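Local coordinates for chitin biosynthesis protein CHS5 (Saccharomyces cerevisiae, PDB 4IN3) that forms part of the exomer cargo adaptor complex, which exports selected cargo proteins such as chitin synthase CHS3 from the trans-Golgi network, at residues A[11-16]-A[50-55]. Residues are numbered along the deposited sequence; the frame is centred on the assembly and turned at random.
Sequences VLLTVG and IKMQVS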
loop_
_atom_site.group_PDB
_atom_site.type_symbol
_atom_site.label_atom_id
_atom_site.label_comp_id
_atom_site.label_asym_id
_atom_site.label_seq_id
_atom_site.Cartn_x
_atom_site.Cartn_y
_atom_site.Cartn_z
ATOM N N VAL A 11 -3.437 -35.602 5.889
ATOM C CA VAL A 11 -2.406 -34.634 6.249
ATOM C C VAL A 11 -2.348 -34.406 7.756
ATOM O O VAL A 11 -3.359 -34.506 8.447
ATOM C CB VAL A 11 -2.640 -33.268 5.576
ATOM C CG1 VAL A 11 -1.618 -32.248 6.070
ATOM C CG2 VAL A 11 -2.578 -33.392 4.063
ATOM N N LEU A 12 -1.156 -34.105 8.260
ATOM C CA LEU A 12 -1.007 -33.643 9.635
ATOM C C LEU A 12 -0.650 -32.160 9.609
ATOM O O LEU A 12 0.191 -31.727 8.817
ATOM C CB LEU A 12 0.071 -34.434 10.379
ATOM C CG LEU A 12 -0.425 -35.503 11.355
ATOM C CD1 LEU A 12 -1.016 -36.700 10.621
ATOM C CD2 LEU A 12 0.697 -35.932 12.290
ATOM N N LEU A 13 -1.304 -31.374 10.454
ATOM C CA LEU A 13 -1.006 -29.949 10.525
ATOM C C LEU A 13 -0.817 -29.506 11.972
ATOM O O LEU A 13 -1.382 -30.097 12.898
ATOM C CB LEU A 13 -2.101 -29.120 9.842
ATOM C CG LEU A 13 -2.313 -29.356 8.343
ATOM C CD1 LEU A 13 -3.421 -30.374 8.099
ATOM C CD2 LEU A 13 -2.607 -28.045 7.616
ATOM N N THR A 14 -0.006 -28.471 12.160
ATOM C CA THR A 14 0.250 -27.933 13.487
ATOM C C THR A 14 -0.457 -26.593 13.652
ATOM O O THR A 14 -0.329 -25.704 12.805
ATOM C CB THR A 14 1.759 -27.752 13.740
ATOM O OG1 THR A 14 2.446 -28.981 13.468
ATOM C CG2 THR A 14 2.009 -27.342 15.186
ATOM N N VAL A 15 -1.201 -26.452 14.746
ATOM C CA VAL A 15 -1.958 -25.230 15.008
ATOM C C VAL A 15 -1.049 -24.119 15.555
ATOM O O VAL A 15 -0.527 -24.221 16.666
ATOM C CB VAL A 15 -3.127 -25.490 15.980
ATOM C CG1 VAL A 15 -3.954 -24.233 16.160
ATOM C CG2 VAL A 15 -3.994 -26.638 15.466
ATOM N N GLY A 16 -0.872 -23.064 14.762
ATOM C CA GLY A 16 0.051 -21.978 15.069
ATOM C C GLY A 16 -0.610 -20.754 15.684
ATOM O O GLY A 16 -1.557 -20.895 16.463
ATOM N N ILE A 50 -3.383 -31.568 14.420
ATOM C CA ILE A 50 -4.648 -32.050 13.882
ATOM C C ILE A 50 -4.468 -32.854 12.599
ATOM O O ILE A 50 -3.557 -32.589 11.812
ATOM C CB ILE A 50 -5.616 -30.890 13.599
ATOM C CG1 ILE A 50 -4.935 -29.813 12.749
ATOM C CG2 ILE A 50 -6.120 -30.288 14.894
ATOM C CD1 ILE A 50 -5.775 -28.569 12.529
ATOM N N LYS A 51 -5.342 -33.836 12.392
ATOM C CA LYS A 51 -5.329 -34.625 11.164
ATOM C C LYS A 51 -6.472 -34.215 10.244
ATOM O O LYS A 51 -7.636 -34.182 10.651
ATOM C CB LYS A 51 -5.417 -36.125 11.462
ATOM C CG LYS A 51 -5.633 -36.986 10.214
ATOM C CD LYS A 51 -5.798 -38.463 10.563
ATOM C CE LYS A 51 -4.496 -39.234 10.376
ATOM N NZ LYS A 51 -4.622 -40.650 10.836
ATOM N N MET A 52 -6.131 -33.899 9.002
ATOM C CA MET A 52 -7.128 -33.544 8.008
ATOM C C MET A 52 -7.226 -34.654 6.965
ATOM O O MET A 52 -6.259 -34.949 6.255
ATOM C CB MET A 52 -6.780 -32.212 7.345
ATOM C CG MET A 52 -7.902 -31.637 6.500
ATOM S SD MET A 52 -7.566 -29.932 6.013
ATOM C CE MET A 52 -7.199 -29.191 7.607
ATOM N N GLN A 53 -8.399 -35.274 6.897
ATOM C CA GLN A 53 -8.655 -36.362 5.966
ATOM C C GLN A 53 -9.543 -35.840 4.846
ATOM O O GLN A 53 -10.762 -35.747 4.995
ATOM C CB GLN A 53 -9.329 -37.530 6.689
ATOM C CG GLN A 53 -8.428 -38.207 7.708
ATOM C CD GLN A 53 -9.127 -39.317 8.471
ATOM O OE1 GLN A 53 -10.354 -39.318 8.606
ATOM N NE2 GLN A 53 -8.351 -40.267 8.978
ATOM N N VAL A 54 -8.921 -35.492 3.726
ATOM C CA VAL A 54 -9.639 -34.897 2.609
ATOM C C VAL A 54 -10.098 -35.973 1.637
ATOM O O VAL A 54 -9.281 -36.646 1.004
ATOM C CB VAL A 54 -8.765 -33.880 1.861
ATOM C CG1 VAL A 54 -9.622 -33.021 0.947
ATOM C CG2 VAL A 54 -8.011 -33.007 2.854
ATOM N N SER A 55 -11.411 -36.140 1.529
ATOM C CA SER A 55 -11.984 -37.118 0.615
ATOM C C SER A 55 -12.877 -36.413 -0.398
ATOM O O SER A 55 -13.232 -35.249 -0.212
ATOM C CB SER A 55 -12.788 -38.161 1.390
ATOM O OG SER A 55 -13.263 -39.178 0.526
#
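Val11 and Met52 face each other as a hydrogen-bonded pair of an antiparallel ladder, each backbone N donating to the other's O; in both bonds the donor is tilted 21° from the carbonyl plane. Two residues further along the first strand and two back along the second, Leu13 and Ile50 repeat the exchange with straighter geometry: Ile50 N lies 2.9 Å from Leu13 O, with an N-H...O angle of 171°. Between these pairs sits the non-hydrogen-bonded pair Leu12 and Lys51, which turns its side chains to the opposite face of the sheet. There the two meet only loosely, Leu12 CD1 resting 4.3 Å from Lys51 CE.

Val11, Leu13, Ile50 and Met52 share the other, apolar face, and Ile50 illustrates how one branched chain can serve several neighbours. From its CB, CG1 is wedged between the directions of the backbone N and C (chi1 51°). This places Ile50 CG1 3.6 Å from Leu13 O and 4.1 Å from Leu13 CB. The chain then extends to the terminal CD1, which meets Val15 CG2 at 3.9 Å, the two side chains crossing at about a right angle. Leu13 CD1 in turn lies against Met52, 3.9 Å from Met52 CB, and meets Met52 CE as well because the methionine bends back at its last torsion. Leu25 of strand 22-26 packs on Leu13, Val15 and Ile50, while Leu40 adds to the cover over Ile50.

Strand 49-57 is an edge strand within its own chain, yet it pairs antiparallel with a strand of the second CHS5 subunit. The contact thus joins the first and last strands of a four-stranded antiparallel sheet of order 3-2-1-4, in the N-terminal part of CHS5, and that sheet continues across the dimer interface.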